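Local coordinates for ricin B lectin (Clostridium thermocellum, PDB 3VSF), which probably hydrolyses beta-1,3-galactan from the chain end as an exo-acting family 43 glycoside hydrolase that also carries a galactose-binding beta-trefoil module, at residues V189-S201 with L209-I221. Residues are numbered along the deposited sequence; the frame is centred on the assembly and turned at random.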
loop_
_atom_site.group_PDB
_atom_site.type_symbol
_atom_site.label_atom_id
_atom_site.label_comp_id
_atom_site.label_asym_id
_atom_site.label_seq_id
_atom_site.Cartn_x
_atom_site.Cartn_y
_atom_site.Cartn_z
ATOM N N VAL A 189 15.624 0.525 -4.159
ATOM C CA VAL A 189 16.266 1.133 -5.320
ATOM C C VAL A 189 15.308 2.020 -6.110
ATOM O O VAL A 189 14.091 1.847 -6.049
ATOM C CB VAL A 189 16.853 0.068 -6.264
ATOM C CG1 VAL A 189 17.916 -0.747 -5.547
ATOM C CG2 VAL A 189 15.751 -0.834 -6.796
ATOM N N PHE A 190 15.870 2.967 -6.854
ATOM C CA PHE A 190 15.076 3.887 -7.659
ATOM C C PHE A 190 15.838 4.360 -8.894
ATOM O O PHE A 190 17.017 4.708 -8.814
ATOM C CB PHE A 190 14.640 5.090 -6.821
ATOM C CG PHE A 190 14.100 6.231 -7.634
ATOM C CD1 PHE A 190 14.880 7.346 -7.891
ATOM C CD2 PHE A 190 12.813 6.189 -8.147
ATOM C CE1 PHE A 190 14.387 8.399 -8.640
ATOM C CE2 PHE A 190 12.315 7.237 -8.896
ATOM C CZ PHE A 190 13.103 8.343 -9.143
ATOM N N VAL A 191 15.154 4.373 -10.035
ATOM C CA VAL A 191 15.743 4.844 -11.282
ATOM C C VAL A 191 15.076 6.145 -11.716
ATOM O O VAL A 191 13.881 6.169 -12.010
ATOM C CB VAL A 191 15.585 3.804 -12.406
ATOM C CG1 VAL A 191 16.392 4.222 -13.627
ATOM C CG2 VAL A 191 16.017 2.430 -11.922
ATOM N N ASP A 192 15.853 7.222 -11.756
ATOM C CA ASP A 192 15.314 8.540 -12.077
ATOM C C ASP A 192 15.103 8.720 -13.580
ATOM O O ASP A 192 15.552 7.900 -14.383
ATOM C CB ASP A 192 16.229 9.639 -11.530
ATOM C CG ASP A 192 15.551 10.995 -11.488
ATOM O OD1 ASP A 192 14.308 11.038 -11.380
ATOM O OD2 ASP A 192 16.264 12.019 -11.559
ATOM N N THR A 193 14.416 9.797 -13.950
ATOM C CA THR A 193 14.115 10.081 -15.350
ATOM C C THR A 193 15.383 10.290 -16.171
ATOM O O THR A 193 15.465 9.860 -17.321
ATOM C CB THR A 193 13.222 11.330 -15.492
ATOM O OG1 THR A 193 13.910 12.474 -14.969
ATOM C CG2 THR A 193 11.913 11.143 -14.741
ATOM N N ASP A 194 16.367 10.956 -15.575
ATOM C CA ASP A 194 17.624 11.246 -16.258
ATOM C C ASP A 194 18.481 9.996 -16.440
ATOM O O ASP A 194 19.511 10.031 -17.112
ATOM C CB ASP A 194 18.409 12.324 -15.507
ATOM C CG ASP A 194 18.575 12.008 -14.034
ATOM O OD1 ASP A 194 18.446 10.824 -13.657
ATOM O OD2 ASP A 194 18.837 12.945 -13.248
ATOM N N GLY A 195 18.049 8.892 -15.838
ATOM C CA GLY A 195 18.755 7.631 -15.967
ATOM C C GLY A 195 19.718 7.360 -14.828
ATOM O O GLY A 195 20.437 6.362 -14.838
ATOM N N LYS A 196 19.738 8.251 -13.842
ATOM C CA LYS A 196 20.598 8.071 -12.678
ATOM C C LYS A 196 20.013 7.051 -11.707
ATOM O O LYS A 196 18.837 7.123 -11.348
ATOM C CB LYS A 196 20.835 9.404 -11.964
ATOM C CG LYS A 196 21.885 10.284 -12.620
ATOM C CD LYS A 196 22.180 11.511 -11.771
ATOM C CE LYS A 196 23.409 12.252 -12.275
ATOM N NZ LYS A 196 23.255 12.698 -13.687
ATOM N N GLY A 197 20.841 6.100 -11.290
ATOM C CA GLY A 197 20.419 5.086 -10.343
ATOM C C GLY A 197 20.597 5.550 -8.912
ATOM O O GLY A 197 21.520 6.305 -8.605
ATOM N N TYR A 198 19.710 5.100 -8.033
ATOM C CA TYR A 198 19.762 5.498 -6.634
ATOM C C TYR A 198 19.515 4.324 -5.696
ATOM O O TYR A 198 18.680 3.460 -5.967
ATOM C CB TYR A 198 18.752 6.614 -6.357
ATOM C CG TYR A 198 19.079 7.917 -7.047
ATOM C CD1 TYR A 198 19.803 8.906 -6.395
ATOM C CD2 TYR A 198 18.667 8.158 -8.351
ATOM C CE1 TYR A 198 20.105 10.100 -7.022
ATOM C CE2 TYR A 198 18.966 9.347 -8.985
ATOM C CZ TYR A 198 19.685 10.315 -8.317
ATOM O OH TYR A 198 19.982 11.502 -8.946
ATOM N N PHE A 199 20.255 4.303 -4.594
ATOM C CA PHE A 199 20.093 3.285 -3.567
ATOM C C PHE A 199 19.837 3.964 -2.228
ATOM O O PHE A 199 20.594 4.842 -1.816
ATOM C CB PHE A 199 21.341 2.404 -3.485
ATOM C CG PHE A 199 21.305 1.397 -2.371
ATOM C CD1 PHE A 199 20.663 0.181 -2.538
ATOM C CD2 PHE A 199 21.925 1.661 -1.160
ATOM C CE1 PHE A 199 20.632 -0.750 -1.514
ATOM C CE2 PHE A 199 21.897 0.735 -0.133
ATOM C CZ PHE A 199 21.250 -0.472 -0.312
ATOM N N ILE A 200 18.765 3.564 -1.556
ATOM C CA ILE A 200 18.407 4.161 -0.277
ATOM C C ILE A 200 18.354 3.100 0.816
ATOM O O ILE A 200 17.874 1.990 0.591
ATOM C CB ILE A 200 17.055 4.907 -0.361
ATOM C CG1 ILE A 200 16.770 5.652 0.945
ATOM C CG2 ILE A 200 15.927 3.941 -0.696
ATOM C CD1 ILE A 200 15.509 6.488 0.903
ATOM N N SER A 201 18.858 3.444 1.997
ATOM C CA SER A 201 18.875 2.510 3.117
ATOM C C SER A 201 18.965 3.242 4.450
ATOM O O SER A 201 19.374 4.401 4.508
ATOM C CB SER A 201 20.038 1.524 2.979
ATOM O OG SER A 201 21.287 2.194 3.025
ATOM N N LEU A 209 17.956 8.074 7.273
ATOM C CA LEU A 209 17.857 7.501 5.937
ATOM C C LEU A 209 18.931 8.092 5.034
ATOM O O LEU A 209 19.077 9.311 4.944
ATOM C CB LEU A 209 16.474 7.753 5.335
ATOM C CG LEU A 209 15.339 6.833 5.789
ATOM C CD1 LEU A 209 14.019 7.270 5.172
ATOM C CD2 LEU A 209 15.649 5.390 5.428
ATOM N N HIS A 210 19.686 7.223 4.373
ATOM C CA HIS A 210 20.723 7.668 3.453
ATOM C C HIS A 210 20.344 7.381 2.004
ATOM O O HIS A 210 20.046 6.242 1.642
ATOM C CB HIS A 210 22.065 7.012 3.790
ATOM C CG HIS A 210 22.783 7.657 4.935
ATOM N ND1 HIS A 210 24.015 7.224 5.379
ATOM C CD2 HIS A 210 22.448 8.706 5.722
ATOM C CE1 HIS A 210 24.404 7.977 6.392
ATOM N NE2 HIS A 210 23.472 8.884 6.621
ATOM N N LEU A 211 20.348 8.426 1.183
ATOM C CA LEU A 211 20.091 8.281 -0.242
ATOM C C LEU A 211 21.407 8.336 -1.008
ATOM O O LEU A 211 22.019 9.396 -1.128
ATOM C CB LEU A 211 19.152 9.382 -0.736
ATOM C CG LEU A 211 18.791 9.343 -2.224
ATOM C CD1 LEU A 211 18.082 8.043 -2.571
ATOM C CD2 LEU A 211 17.935 10.541 -2.601
ATOM N N TYR A 212 21.840 7.189 -1.519
ATOM C CA TYR A 212 23.098 7.104 -2.251
ATOM C C TYR A 212 22.871 7.175 -3.755
ATOM O O TYR A 212 21.994 6.500 -4.291
ATOM C CB TYR A 212 23.835 5.807 -1.906
ATOM C CG TYR A 212 24.083 5.602 -0.430
ATOM C CD1 TYR A 212 25.165 6.199 0.202
ATOM C CD2 TYR A 212 23.238 4.804 0.330
ATOM C CE1 TYR A 212 25.395 6.011 1.553
ATOM C CE2 TYR A 212 23.461 4.610 1.679
ATOM C CZ TYR A 212 24.540 5.216 2.285
ATOM O OH TYR A 212 24.763 5.025 3.629
ATOM N N GLU A 213 23.666 7.996 -4.430
ATOM C CA GLU A 213 23.641 8.057 -5.885
ATOM C C GLU A 213 24.605 7.024 -6.450
ATOM O O GLU A 213 25.772 6.978 -6.065
ATOM C CB GLU A 213 24.020 9.454 -6.377
ATOM C CG GLU A 213 24.063 9.585 -7.892
ATOM C CD GLU A 213 24.462 10.974 -8.349
ATOM O OE1 GLU A 213 24.595 11.871 -7.489
ATOM O OE2 GLU A 213 24.644 11.170 -9.570
ATOM N N LEU A 214 24.114 6.192 -7.361
ATOM C CA LEU A 214 24.923 5.122 -7.929
ATOM C C LEU A 214 25.717 5.590 -9.144
ATOM O O LEU A 214 25.345 6.556 -9.809
ATOM C CB LEU A 214 24.038 3.937 -8.319
ATOM C CG LEU A 214 23.174 3.346 -7.205
ATOM C CD1 LEU A 214 22.319 2.208 -7.741
ATOM C CD2 LEU A 214 24.042 2.877 -6.050
ATOM N N THR A 215 26.816 4.897 -9.422
ATOM C CA THR A 215 27.586 5.137 -10.633
ATOM C C THR A 215 26.760 4.699 -11.841
ATOM O O THR A 215 25.774 3.980 -11.688
ATOM C CB THR A 215 28.925 4.373 -10.608
ATOM O OG1 THR A 215 28.687 2.998 -10.282
ATOM C CG2 THR A 215 29.860 4.973 -9.571
ATOM N N PRO A 216 27.153 5.139 -13.047
ATOM C CA PRO A 216 26.411 4.809 -14.269
ATOM C C PRO A 216 26.073 3.325 -14.402
ATOM O O PRO A 216 25.067 2.989 -15.027
ATOM C CB PRO A 216 27.376 5.230 -15.377
ATOM C CG PRO A 216 28.131 6.364 -14.783
ATOM C CD PRO A 216 28.295 6.031 -13.323
ATOM N N ASP A 217 26.895 2.452 -13.827
ATOM C CA ASP A 217 26.687 1.011 -13.957
ATOM C C ASP A 217 25.696 0.456 -12.931
ATOM O O ASP A 217 25.316 -0.713 -12.998
ATOM C CB ASP A 217 28.021 0.261 -13.879
ATOM C CG ASP A 217 28.795 0.570 -12.611
ATOM O OD1 ASP A 217 28.162 0.738 -11.548
ATOM O OD2 ASP A 217 30.040 0.646 -12.678
ATOM N N TYR A 218 25.287 1.301 -11.987
ATOM C CA TYR A 218 24.328 0.922 -10.948
ATOM C C TYR A 218 24.907 -0.047 -9.918
ATOM O O TYR A 218 24.290 -0.304 -8.885
ATOM C CB TYR A 218 23.061 0.314 -11.558
ATOM C CG TYR A 218 22.181 1.291 -12.303
ATOM C CD1 TYR A 218 22.469 2.648 -12.320
ATOM C CD2 TYR A 218 21.053 0.852 -12.983
ATOM C CE1 TYR A 218 21.661 3.540 -13.002
ATOM C CE2 TYR A 218 20.239 1.734 -13.663
ATOM C CZ TYR A 218 20.548 3.076 -13.670
ATOM O OH TYR A 218 19.736 3.954 -14.349
ATOM N N LYS A 219 26.088 -0.586 -10.202
ATOM C CA LYS A 219 26.682 -1.613 -9.351
ATOM C C LYS A 219 27.511 -1.041 -8.204
ATOM O O LYS A 219 27.914 -1.772 -7.300
ATOM C CB LYS A 219 27.528 -2.576 -10.191
ATOM C CG LYS A 219 26.709 -3.507 -11.071
ATOM C CD LYS A 219 27.581 -4.245 -12.075
ATOM C CE LYS A 219 28.164 -3.288 -13.103
ATOM N NZ LYS A 219 28.949 -3.999 -14.151
ATOM N N ASN A 220 27.759 0.265 -8.240
ATOM C CA ASN A 220 28.560 0.915 -7.208
ATOM C C ASN A 220 27.946 2.226 -6.728
ATOM O O ASN A 220 27.030 2.758 -7.353
ATOM C CB ASN A 220 29.985 1.157 -7.712
ATOM C CG ASN A 220 30.685 -0.125 -8.122
ATOM O OD1 ASN A 220 30.484 -1.178 -7.517
ATOM N ND2 ASN A 220 31.512 -0.042 -9.157
ATOM N N ILE A 221 28.458 2.742 -5.614
ATOM C CA ILE A 221 27.968 3.996 -5.053
ATOM C C ILE A 221 28.877 5.165 -5.422
ATOM O O ILE A 221 30.062 5.170 -5.094
ATOM C CB ILE A 221 27.828 3.914 -3.520
ATOM C CG1 ILE A 221 26.738 2.911 -3.141
ATOM C CG2 ILE A 221 27.517 5.284 -2.938
ATOM C CD1 ILE A 221 26.495 2.802 -1.654
#
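The hydroxyl of Y218 donates a hydrogen bond to the carbonyl of G195, with 2.6 Å between Y218 OH and G195 O, tying the turn T215–Y218 to the type I turn D192–G195. The oxygen reaches this carbonyl from above its plane, while G195 O itself lies in the plane of the tyrosine ring, at its edge. Nearer its CB, the ring runs past the G197 backbone, where no side chain stands in its way. V191 CG1 approaches the same hydroxyl roughly at right angles to the tyrosine.

Beyond this link two strands, 197–201 and 209–214, run antiparallel. F199 and Y212 exchange two backbone bonds, as do S201 and H210, and L214 N closes the near end on G197 O at 2.9 Å. On one face, F199 and Y212 point the same way side by side, and CD2 of Y212 meets the edge of the F199 ring at 3.7 Å from F199 CD2. S201 OG lies in plane at the Y212 ring edge but hydrogen-bonds S184 OG. On the other face, L211 CD1 rests between Y198 CB and I200 CB, and E213, extended with CG anti to its nitrogen (chi1 178°), follows the Y198 ring, their flat groups 28° apart. K196's aliphatic chain runs by this carboxylate, but K196 NZ stays 4.6 Å from E213 OE2: opposite charges nearby, no salt bridge.

F199 and L214 also meet W134 of the neighbouring sheet. Strands 197–203 and 208–214 form the central hairpin of a four-stranded antiparallel blade, the repeating unit of the five-bladed beta-propeller characteristic of glycoside hydrolase family 43.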